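Putative type III secretion protein YscO (Vibrio parahaemolyticus, PDB 4MH6) is of unknown molecular function but probably serves the bacterial type III secretion system as a long, coiled-coil helical hairpin protein. Local coordinates at residues E74-E77 / R78-K82; V119-E122 / Q123-L127; K42-Q45 / R46-R50; H139-K142 / E143-Q147; K33-R36 / A37-D41. All blocks are in the same frame, centred on the assembly; numbering follows the deposited sequence.

All five contacts are short runs of two to three turns on the two long helices, 18-84 and 90-167, that make up an antiparallel hairpin. Contacts 2 and 3 face each other across it, with centres about 13 Å apart, and E124 OE2 lies 3.0 Å from Q47 NE2, probably a hydrogen bond. Contacts 4 and 5 are paired likewise, with centres about 11 Å apart; here H139 NE2 and D41 OD1 are 3.0 Å apart, and F145 and T141 pack on K33. Contacts 5 and 3 follow directly on helix 18-84. Contact 1 stands alone near the hairpin turn, its centre about 69 Å from that of contact 4. A phosphate, probably from the crystallisation liquor, lies about 5 Å from the E48 side chain in contact 3.

Contact 1 (E74-E77 / R78-K82); sequences EEEE and RRFAK
R79 reaches back one helical turn to E75 and takes hold of it twice, by its backbone carbonyl and by its carboxylate. Starting at the base of the arginine, R79 CB sits 3.7 Å from E75 O, and CG and CD carry on past the same oxygen. With CG beside the backbone N (chi1 -72°) and the chain extended as far as NE, the side chain folds back over the preceding turn. NE forms a salt bridge with E99 of helix 90-167. At the tip R79 NH1 has both E75 acceptors: it donates to E75 O at 2.8 Å, arriving above the carbonyl plane, and to E75 OE2 at 2.9 Å, where it meets the anti lone pair. Both acceptors lie close to the guanidinium plane, which should limit its rotation.

E75 OE2 is shared. R78 NE makes a weak, longer bond to it at 3.3 Å, and a water links the same oxygen to R78 NH2, so E75, R78 and R79 form a salt-bridge network. F80 lies alongside E76, with F80 CE2 3.3 Å from E76 CG, while the E76 carboxylate goes to R72 and R104.

This turn of helix 18-84 lies against the start of helix 90-167: R79 packs on L96 and L103, E75 also on L103, and F80 on I100.

Contact 2 (V119-E122 / Q123-L127); sequences VTLE and QERTL
L121 and R125, one turn apart, meet because their first torsions differ: the leucine CG lies opposite its backbone N (chi1 180°), while the arginine CG is swung beside its own N (chi1 -76°) on a chain extended to NE. The arginine therefore runs back across the leucine, and the two side chains cross at a slant. The guanidinium presents one face to the isobutyl group, with L121 CG 3.6 Å above the R125 plane, displaced toward the rim. L121 CD1 is 3.7 Å from R125 NE and L121 CD2 3.8 Å from R125 NH1. The contact is purely van der Waals, a flat charged group on an aliphatic branch: the leucine meets a face, not the N-H edge.

On another flank T126 clings to E122. Its hydroxyl, set beside the backbone N (chi1 -64°), donates from T126 OG1 to E122 O at 2.7 Å, while T126 N donates to the same oxygen at 2.9 Å. The two donors reach that carbonyl from opposite faces of its plane, so one acceptor is gripped twice by one residue. V119 and Q123 run side by side, with V119 CG1 3.8 Å from Q123 OE1. T120 and E124 also lie side by side, pointing the same way; T120 OG1 bonds back to E116 O.

Across the hairpin, the turn lies against helix 18-84. L121, buried, packs on V51 and L58, T120 packs on V54, and E124 OE2 is hydrogen-bonded to Q47 NE2.

Contact 3 (K42-Q45 / R46-R50); sequences KAVQ and RQEYR
R46 and K42 are tied first through the backbone: R46 N donates to K42 O at 2.9 Å, with a nearly straight N-H...O angle of 168°. Three more helical bonds follow, Q47 to A43, E48 to V44 and Y49 to Q45.

Face contacts come next. The R46 chain kinks at its third torsion (chi3 -68°), which lays the guanidinium over the preceding turn. One face of the R46 group rests on K42 O, 3.6 Å from its plane and over its centre, and R46 NH1 is 3.6 Å from K42 CB. R46 NH2 also approaches A43 CA, at 3.5 Å.

Among the other side chains, V44 CG1 touches the E48 carboxylate, 3.5 Å from E48 OE2, a contact of methyl with charged oxygen. Further along, R50 NE donates to Q47 OE1 at 3.1 Å, approaching from above the amide plane. That bond occupies the oxygen end of the glutamine, and Q47 NE2 goes to E124 OE2.

The buried Q47 thus joins its own turn to the partner helix. It packs there on L127, L128 and K131 of helix 90-167, and E48 lies against L128.

Contact 4 (H139-K142 / E143-Q147); sequences HKTK and EKFVQ
E143 N donates to H139 O at 3.0 Å with an almost linear N-H...O angle of 171°, the first of four such bonds in a run of regular helix: K140, T141 and K142 likewise each accept through the carbonyl from the residue four places on.

The main side-chain cluster is built by H139, K142 and E143. K142 sets out with CG opposite its backbone N (chi1 177°) and turns at its third torsion (chi3 73°), so that CE and NZ come alongside the neighbouring glutamate. K142 CE is 3.3 Å from E143 OE2, while K142 NZ to E143 OE2 is 3.6 Å, a long salt bridge. A water bridges the pair: it accepts from K142 NZ at 2.6 Å and donates to E143 OE2, also at 2.6 Å. H139 ND1 lies 3.3 Å from this water, and K142 NZ lies in the plane of the imidazole, at its edge. The other ring nitrogen, NE2, is held by D41.

Nearer the partner helix, T141 and F145 run side by side: T141 CG2 is 4.1 Å from F145 CD1, and T141 O lies at the ring's edge. F145 also packs on L29, L30 and K33 of helix 18-84, and T141 OG1 bonds to Q137 O.

The pairing of lysine and glutamate seems to be helped by the water, since the direct salt bridge is long. D41 and E143 would probably favour a protonated imidazole and K142 would oppose it, so the charge of H139 stays open.

Contact 5 (K33-R36 / A37-D41); sequences KKIR and ADRAD
A37 and K33 open this part of helix 18-84, one arm of the antiparallel helical hairpin that forms nearly all of the modelled chain. A37 N donates to K33 O at 2.9 Å, and the alanine lies against the carbonyls of K33 and K34; this buried residue ends at A37 CB, 3.4 Å from K33 O. K33 packs on T141 and F145 of helix 90-167.

D38 N bonds to K34 O. The D38 carboxylate carbon is set beside the aspartate's own backbone N (chi1 -62°), which brings D38 OD1 to 3.0 Å from K34 O; both are acceptors, so this is a close approach and not a bond. The K34 side chain packs on K142.

R39 makes the main side-chain contact, with I35. The two lie side by side and point the same way: I35 CG2, opposite the isoleucine backbone N, comes over the middle of one R39 guanidinium face, 3.8 Å above its plane. R39 CZ is 3.9 Å from I35 CG2, while nearer the backbone R39 CG brushes past I35 O. R36 NE lies 5.4 Å from R39 NH1, so two like charges share this flank without touching.

A40 N donates to R36 O, and the alanine packs on A135 of the other helix. At D41 the pattern moves on by one residue: D41 N donates to A37 O at 2.9 Å.

Contact 1 (E74-E77 / R78-K82)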
# COMPACT_ATOMS: atom_id res chain seq x y z
N GLU A 74 -24.61 -28.88 11.65
CA GLU A 74 -24.77 -30.15 12.33
C GLU A 74 -25.18 -30.03 13.79
O GLU A 74 -26.06 -30.77 14.26
CB GLU A 74 -23.49 -30.95 12.25
CG GLU A 74 -23.33 -31.65 10.94
CD GLU A 74 -22.05 -32.46 10.87
OE1 GLU A 74 -21.13 -32.22 11.69
OE2 GLU A 74 -21.97 -33.32 9.97
N GLU A 75 -24.52 -29.12 14.48
CA GLU A 75 -24.74 -28.90 15.89
C GLU A 75 -26.13 -28.36 16.14
O GLU A 75 -26.74 -28.65 17.14
CB GLU A 75 -23.66 -27.95 16.43
CG GLU A 75 -22.27 -28.60 16.40
CD GLU A 75 -22.17 -29.79 17.33
OE1 GLU A 75 -21.18 -30.55 17.25
OE2 GLU A 75 -23.09 -29.98 18.14
N GLU A 76 -26.61 -27.59 15.20
CA GLU A 76 -27.94 -27.03 15.28
C GLU A 76 -29.00 -28.13 15.04
O GLU A 76 -29.99 -28.22 15.77
CB GLU A 76 -28.01 -25.92 14.25
CG GLU A 76 -29.34 -25.29 14.02
CD GLU A 76 -29.21 -24.03 13.18
OE1 GLU A 76 -30.12 -23.76 12.35
OE2 GLU A 76 -28.20 -23.30 13.36
N GLU A 77 -28.76 -29.00 14.05
CA GLU A 77 -29.69 -30.09 13.77
C GLU A 77 -29.74 -31.12 14.90
O GLU A 77 -30.77 -31.73 15.17
CB GLU A 77 -29.32 -30.77 12.46
CG GLU A 77 -29.48 -29.84 11.26
CD GLU A 77 -29.05 -30.47 9.95
OE1 GLU A 77 -28.95 -29.73 8.95
OE2 GLU A 77 -28.80 -31.70 9.92
N ARG A 78 -28.60 -31.33 15.55
CA ARG A 78 -28.52 -32.24 16.69
C ARG A 78 -29.42 -31.75 17.81
O ARG A 78 -30.11 -32.52 18.46
CB ARG A 78 -27.07 -32.33 17.15
CG ARG A 78 -26.24 -33.21 16.24
CD ARG A 78 -24.76 -32.98 16.40
NE ARG A 78 -24.33 -33.02 17.80
CZ ARG A 78 -24.05 -34.13 18.47
NH1 ARG A 78 -24.15 -35.32 17.90
NH2 ARG A 78 -23.66 -34.03 19.72
N ARG A 79 -29.42 -30.45 18.02
CA ARG A 79 -30.21 -29.86 19.07
C ARG A 79 -31.69 -29.81 18.75
O ARG A 79 -32.52 -29.93 19.64
CB ARG A 79 -29.64 -28.49 19.42
CG ARG A 79 -28.34 -28.65 20.17
CD ARG A 79 -27.62 -27.34 20.33
NE ARG A 79 -26.41 -27.50 21.13
CZ ARG A 79 -25.28 -28.03 20.68
NH1 ARG A 79 -25.19 -28.50 19.43
NH2 ARG A 79 -24.24 -28.12 21.49
N PHE A 80 -32.04 -29.63 17.48
CA PHE A 80 -33.45 -29.66 17.15
C PHE A 80 -33.98 -31.09 17.30
O PHE A 80 -35.12 -31.30 17.71
CB PHE A 80 -33.70 -29.18 15.73
CG PHE A 80 -33.53 -27.70 15.54
CD1 PHE A 80 -34.29 -26.80 16.27
CD2 PHE A 80 -32.69 -27.21 14.53
CE1 PHE A 80 -34.15 -25.44 16.07
CE2 PHE A 80 -32.57 -25.85 14.33
CZ PHE A 80 -33.30 -24.96 15.09
N ALA A 81 -33.14 -32.06 16.94
CA ALA A 81 -33.49 -33.48 17.00
C ALA A 81 -33.68 -33.92 18.45
O ALA A 81 -34.67 -34.57 18.78
CB ALA A 81 -32.40 -34.32 16.34
N LYS A 82 -32.74 -33.56 19.31
CA LYS A 82 -32.85 -33.92 20.73
C LYS A 82 -34.18 -33.39 21.25
O LYS A 82 -34.96 -34.13 21.83
CB LYS A 82 -31.69 -33.33 21.53
CG LYS A 82 -31.69 -33.74 22.99
CD LYS A 82 -30.42 -33.26 23.67
CE LYS A 82 -30.42 -33.63 25.14
NZ LYS A 82 -29.20 -33.12 25.84
O HOH W 1 -22.47 -31.25 20.56

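Contact 2 (V119-E122 / Q123-L127)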
# COMPACT_ATOMS: atom_id res chain seq x y z
N VAL A 119 -13.05 -5.35 3.32
CA VAL A 119 -13.05 -3.90 3.20
C VAL A 119 -11.61 -3.39 3.39
O VAL A 119 -11.15 -2.49 2.69
CB VAL A 119 -13.98 -3.24 4.27
CG1 VAL A 119 -13.83 -1.73 4.27
CG2 VAL A 119 -15.41 -3.59 4.01
N THR A 120 -10.92 -4.01 4.33
CA THR A 120 -9.58 -3.62 4.65
C THR A 120 -8.70 -3.82 3.45
O THR A 120 -7.84 -3.00 3.15
CB THR A 120 -9.06 -4.44 5.84
OG1 THR A 120 -9.81 -4.09 7.00
CG2 THR A 120 -7.61 -4.13 6.12
N LEU A 121 -8.94 -4.91 2.73
CA LEU A 121 -8.17 -5.22 1.57
C LEU A 121 -8.44 -4.24 0.44
O LEU A 121 -7.49 -3.83 -0.24
CB LEU A 121 -8.44 -6.67 1.16
CG LEU A 121 -7.73 -7.24 -0.07
CD1 LEU A 121 -6.22 -7.04 -0.02
CD2 LEU A 121 -8.10 -8.72 -0.20
N GLU A 122 -9.69 -3.84 0.21
CA GLU A 122 -9.90 -2.89 -0.89
C GLU A 122 -9.33 -1.52 -0.50
O GLU A 122 -8.88 -0.75 -1.37
CB GLU A 122 -11.34 -2.77 -1.35
CG GLU A 122 -12.30 -2.20 -0.34
CD GLU A 122 -13.58 -1.64 -0.98
OE1 GLU A 122 -13.46 -0.86 -1.98
OE2 GLU A 122 -14.69 -1.93 -0.46
N GLN A 123 -9.31 -1.24 0.80
CA GLN A 123 -8.71 -0.01 1.28
C GLN A 123 -7.18 -0.01 1.13
O GLN A 123 -6.58 1.03 0.78
CB GLN A 123 -9.09 0.24 2.73
CG GLN A 123 -10.51 0.74 2.88
CD GLN A 123 -10.94 0.89 4.32
OE1 GLN A 123 -10.63 0.06 5.17
NE2 GLN A 123 -11.70 1.93 4.60
N GLU A 124 -6.54 -1.16 1.36
CA GLU A 124 -5.08 -1.26 1.23
C GLU A 124 -4.72 -1.17 -0.25
O GLU A 124 -3.70 -0.55 -0.62
CB GLU A 124 -4.55 -2.56 1.81
CG GLU A 124 -4.80 -2.77 3.31
CD GLU A 124 -4.12 -1.75 4.22
OE1 GLU A 124 -4.24 -1.89 5.46
OE2 GLU A 124 -3.47 -0.81 3.72
N ARG A 125 -5.53 -1.79 -1.09
CA ARG A 125 -5.29 -1.73 -2.53
C ARG A 125 -5.49 -0.29 -3.05
O ARG A 125 -4.82 0.15 -3.97
CB ARG A 125 -6.24 -2.68 -3.24
CG ARG A 125 -5.81 -4.13 -3.11
CD ARG A 125 -6.92 -5.10 -3.42
NE ARG A 125 -6.41 -6.44 -3.64
CZ ARG A 125 -7.19 -7.51 -3.78
NH1 ARG A 125 -8.50 -7.35 -3.68
NH2 ARG A 125 -6.68 -8.72 -3.99
N THR A 126 -6.43 0.42 -2.43
CA THR A 126 -6.68 1.78 -2.83
C THR A 126 -5.46 2.62 -2.43
O THR A 126 -5.03 3.49 -3.20
CB THR A 126 -7.97 2.34 -2.18
OG1 THR A 126 -9.09 1.61 -2.67
CG2 THR A 126 -8.17 3.80 -2.51
N LEU A 127 -4.92 2.37 -1.22
CA LEU A 127 -3.73 3.11 -0.79
C LEU A 127 -2.54 2.75 -1.68
O LEU A 127 -1.74 3.61 -2.00
CB LEU A 127 -3.38 2.80 0.65
CG LEU A 127 -4.24 3.40 1.74
CD1 LEU A 127 -3.82 2.80 3.07
CD2 LEU A 127 -4.10 4.91 1.77

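Contact 3 (K42-Q45 / R46-R50)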
# COMPACT_ATOMS: atom_id res chain seq x y z
N LYS A 42 9.83 2.86 -1.91
CA LYS A 42 9.85 2.07 -0.70
C LYS A 42 8.48 2.09 -0.07
O LYS A 42 8.05 1.10 0.50
CB LYS A 42 10.90 2.62 0.27
CG LYS A 42 12.33 2.55 -0.23
CD LYS A 42 12.77 1.10 -0.38
CE LYS A 42 14.12 0.93 -1.07
NZ LYS A 42 14.35 -0.54 -1.30
N ALA A 43 7.79 3.22 -0.16
CA ALA A 43 6.45 3.31 0.43
C ALA A 43 5.52 2.37 -0.33
O ALA A 43 4.59 1.81 0.25
CB ALA A 43 5.93 4.73 0.39
N VAL A 44 5.79 2.19 -1.62
CA VAL A 44 5.02 1.29 -2.44
C VAL A 44 5.33 -0.13 -2.02
O VAL A 44 4.42 -0.92 -1.77
CB VAL A 44 5.34 1.43 -3.93
CG1 VAL A 44 4.86 0.20 -4.71
CG2 VAL A 44 4.71 2.68 -4.49
N GLN A 45 6.61 -0.46 -1.95
CA GLN A 45 7.00 -1.81 -1.57
C GLN A 45 6.39 -2.23 -0.23
O GLN A 45 5.85 -3.34 -0.08
CB GLN A 45 8.50 -1.88 -1.52
CG GLN A 45 9.11 -1.59 -2.88
CD GLN A 45 10.61 -1.59 -2.88
OE1 GLN A 45 11.26 -2.16 -1.99
NE2 GLN A 45 11.18 -0.97 -3.89
N ARG A 46 6.46 -1.35 0.76
CA ARG A 46 5.90 -1.67 2.05
C ARG A 46 4.42 -1.85 1.91
O ARG A 46 3.84 -2.68 2.63
CB ARG A 46 6.19 -0.57 3.07
CG ARG A 46 7.64 -0.48 3.50
CD ARG A 46 7.80 0.45 4.69
NE ARG A 46 7.53 1.83 4.32
CZ ARG A 46 8.46 2.63 3.80
NH1 ARG A 46 9.72 2.16 3.59
NH2 ARG A 46 8.16 3.89 3.48
N GLN A 47 3.80 -1.07 1.02
CA GLN A 47 2.35 -1.14 0.85
C GLN A 47 1.95 -2.44 0.16
O GLN A 47 0.86 -2.95 0.39
CB GLN A 47 1.81 0.07 0.08
CG GLN A 47 0.28 0.10 0.03
CD GLN A 47 -0.33 0.15 1.40
OE1 GLN A 47 0.25 0.70 2.32
NE2 GLN A 47 -1.52 -0.41 1.54
N GLU A 48 2.81 -2.94 -0.71
CA GLU A 48 2.56 -4.21 -1.36
C GLU A 48 2.62 -5.29 -0.27
O GLU A 48 1.89 -6.28 -0.35
CB GLU A 48 3.57 -4.46 -2.47
CG GLU A 48 3.29 -3.54 -3.66
CD GLU A 48 4.44 -3.38 -4.65
OE1 GLU A 48 5.61 -3.50 -4.21
OE2 GLU A 48 4.17 -3.08 -5.85
N TYR A 49 3.45 -5.09 0.76
CA TYR A 49 3.53 -6.06 1.84
C TYR A 49 2.20 -6.08 2.63
O TYR A 49 1.65 -7.15 2.94
CB TYR A 49 4.72 -5.76 2.78
CG TYR A 49 4.81 -6.75 3.91
CD1 TYR A 49 4.13 -6.52 5.12
CD2 TYR A 49 5.51 -7.93 3.78
CE1 TYR A 49 4.16 -7.44 6.14
CE2 TYR A 49 5.56 -8.84 4.81
CZ TYR A 49 4.88 -8.59 5.98
OH TYR A 49 4.93 -9.51 7.00
N ARG A 50 1.72 -4.89 2.95
CA ARG A 50 0.46 -4.75 3.68
C ARG A 50 -0.68 -5.43 2.91
O ARG A 50 -1.48 -6.13 3.51
CB ARG A 50 0.16 -3.26 4.02
CG ARG A 50 0.89 -2.78 5.27
CD ARG A 50 0.49 -1.40 5.77
NE ARG A 50 1.25 -0.41 5.06
CZ ARG A 50 2.30 0.27 5.53
NH1 ARG A 50 2.71 0.16 6.78
NH2 ARG A 50 2.92 1.11 4.71

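Contact 4 (H139-K142 / E143-Q147)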
# COMPACT_ATOMS: atom_id res chain seq x y z
N HIS A 139 8.86 10.34 -9.64
CA HIS A 139 9.79 10.01 -10.72
C HIS A 139 9.73 11.02 -11.85
O HIS A 139 10.77 11.36 -12.40
CB HIS A 139 9.60 8.58 -11.23
CG HIS A 139 10.25 7.55 -10.37
ND1 HIS A 139 11.60 7.28 -10.44
CD2 HIS A 139 9.75 6.72 -9.43
CE1 HIS A 139 11.91 6.34 -9.57
NE2 HIS A 139 10.81 5.98 -8.94
N LYS A 140 8.54 11.51 -12.19
CA LYS A 140 8.43 12.50 -13.27
C LYS A 140 9.17 13.76 -12.87
O LYS A 140 9.81 14.41 -13.69
CB LYS A 140 6.98 12.83 -13.60
CG LYS A 140 6.28 11.70 -14.33
CD LYS A 140 4.84 12.02 -14.70
CE LYS A 140 4.21 10.83 -15.41
NZ LYS A 140 2.79 11.03 -15.81
N THR A 141 9.11 14.08 -11.58
CA THR A 141 9.76 15.26 -11.04
C THR A 141 11.29 15.11 -11.04
O THR A 141 12.01 16.03 -11.38
CB THR A 141 9.20 15.54 -9.63
OG1 THR A 141 7.79 15.84 -9.72
CG2 THR A 141 9.95 16.70 -8.97
N LYS A 142 11.77 13.93 -10.66
CA LYS A 142 13.19 13.63 -10.67
C LYS A 142 13.74 13.82 -12.07
O LYS A 142 14.74 14.49 -12.26
CB LYS A 142 13.45 12.17 -10.25
CG LYS A 142 14.92 11.78 -10.31
CD LYS A 142 15.17 10.29 -10.15
CE LYS A 142 14.76 9.50 -11.38
NZ LYS A 142 15.04 8.04 -11.24
N GLU A 143 13.08 13.21 -13.07
CA GLU A 143 13.53 13.30 -14.46
C GLU A 143 13.56 14.74 -14.93
O GLU A 143 14.42 15.14 -15.70
CB GLU A 143 12.65 12.48 -15.41
CG GLU A 143 12.45 11.01 -15.04
CD GLU A 143 13.75 10.19 -14.91
OE1 GLU A 143 14.86 10.68 -15.26
OE2 GLU A 143 13.64 9.03 -14.44
N LYS A 144 12.60 15.52 -14.44
CA LYS A 144 12.49 16.90 -14.79
C LYS A 144 13.75 17.61 -14.31
O LYS A 144 14.33 18.43 -15.03
CB LYS A 144 11.23 17.48 -14.16
CG LYS A 144 10.85 18.85 -14.66
CD LYS A 144 9.47 19.28 -14.18
CE LYS A 144 9.05 20.60 -14.83
NZ LYS A 144 7.67 21.05 -14.48
N PHE A 145 14.19 17.27 -13.10
CA PHE A 145 15.39 17.87 -12.54
C PHE A 145 16.67 17.33 -13.14
O PHE A 145 17.70 18.01 -13.10
CB PHE A 145 15.38 17.85 -11.01
CG PHE A 145 14.58 18.98 -10.41
CD1 PHE A 145 13.20 18.90 -10.29
CD2 PHE A 145 15.22 20.15 -9.99
CE1 PHE A 145 12.47 19.96 -9.75
CE2 PHE A 145 14.50 21.21 -9.45
CZ PHE A 145 13.12 21.11 -9.33
N VAL A 146 16.60 16.13 -13.69
CA VAL A 146 17.73 15.56 -14.42
C VAL A 146 17.96 16.43 -15.69
O VAL A 146 19.09 16.77 -16.03
CB VAL A 146 17.46 14.09 -14.81
CG1 VAL A 146 18.46 13.59 -15.83
CG2 VAL A 146 17.50 13.22 -13.57
N GLN A 147 16.87 16.79 -16.37
CA GLN A 147 16.92 17.62 -17.57
C GLN A 147 17.47 19.00 -17.24
O GLN A 147 18.39 19.48 -17.91
CB GLN A 147 15.54 17.80 -18.18
CG GLN A 147 14.83 16.51 -18.57
CD GLN A 147 13.52 16.76 -19.29
OE1 GLN A 147 13.42 17.68 -20.12
NE2 GLN A 147 12.51 15.94 -19.00
O HOH W 2 13.54 6.88 -13.03

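Contact 5 (K33-R36 / A37-D41)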
# COMPACT_ATOMS: atom_id res chain seq x y z
N LYS A 33 15.17 15.23 -4.75
CA LYS A 33 14.12 14.59 -5.55
C LYS A 33 14.41 13.07 -5.75
O LYS A 33 13.48 12.26 -5.76
CB LYS A 33 13.99 15.27 -6.92
CG LYS A 33 13.81 16.78 -6.89
CD LYS A 33 12.53 17.19 -6.19
CE LYS A 33 12.34 18.69 -6.31
NZ LYS A 33 10.95 19.13 -5.95
N LYS A 34 15.67 12.67 -5.91
CA LYS A 34 15.99 11.25 -6.06
C LYS A 34 15.64 10.55 -4.77
O LYS A 34 15.10 9.44 -4.76
CB LYS A 34 17.46 10.98 -6.37
CG LYS A 34 17.93 11.49 -7.71
CD LYS A 34 19.25 10.83 -8.08
CE LYS A 34 19.77 11.31 -9.43
NZ LYS A 34 20.95 10.52 -9.87
N ILE A 35 16.01 11.19 -3.67
CA ILE A 35 15.71 10.68 -2.35
C ILE A 35 14.20 10.55 -2.17
O ILE A 35 13.74 9.55 -1.63
CB ILE A 35 16.26 11.61 -1.25
CG1 ILE A 35 17.79 11.51 -1.15
CG2 ILE A 35 15.67 11.27 0.11
CD1 ILE A 35 18.38 12.58 -0.25
N ARG A 36 13.44 11.54 -2.62
CA ARG A 36 11.98 11.47 -2.46
C ARG A 36 11.37 10.35 -3.32
O ARG A 36 10.37 9.71 -2.96
CB ARG A 36 11.30 12.81 -2.77
CG ARG A 36 11.71 13.97 -1.85
CD ARG A 36 10.78 15.16 -2.01
NE ARG A 36 11.08 16.27 -1.08
CZ ARG A 36 11.43 17.51 -1.42
NH1 ARG A 36 11.45 17.91 -2.68
NH2 ARG A 36 11.69 18.39 -0.46
N ALA A 37 11.99 10.11 -4.48
CA ALA A 37 11.54 9.07 -5.36
C ALA A 37 11.82 7.71 -4.74
O ALA A 37 10.98 6.83 -4.80
CB ALA A 37 12.23 9.19 -6.70
N ASP A 38 12.98 7.54 -4.11
CA ASP A 38 13.30 6.25 -3.50
C ASP A 38 12.36 5.99 -2.38
O ASP A 38 11.86 4.88 -2.25
CB ASP A 38 14.73 6.18 -3.01
CG ASP A 38 15.74 6.34 -4.13
OD1 ASP A 38 15.32 6.48 -5.31
OD2 ASP A 38 16.96 6.33 -3.85
N ARG A 39 12.11 7.02 -1.59
CA ARG A 39 11.20 6.93 -0.46
C ARG A 39 9.82 6.56 -0.95
O ARG A 39 9.12 5.77 -0.31
CB ARG A 39 11.09 8.24 0.29
CG ARG A 39 12.35 8.72 0.96
CD ARG A 39 11.91 9.53 2.16
NE ARG A 39 12.97 10.21 2.89
CZ ARG A 39 13.11 11.53 2.98
NH1 ARG A 39 12.24 12.36 2.39
NH2 ARG A 39 14.12 12.03 3.70
N ALA A 40 9.44 7.14 -2.08
CA ALA A 40 8.13 6.86 -2.70
C ALA A 40 8.04 5.37 -3.11
O ALA A 40 7.01 4.73 -2.86
CB ALA A 40 7.88 7.79 -3.89
N ASP A 41 9.12 4.86 -3.75
CA ASP A 41 9.21 3.46 -4.17
C ASP A 41 9.12 2.52 -2.97
O ASP A 41 8.42 1.52 -3.01
CB ASP A 41 10.54 3.19 -4.88
CG ASP A 41 10.65 3.88 -6.24
OD1 ASP A 41 9.62 4.34 -6.79
OD2 ASP A 41 11.78 3.95 -6.81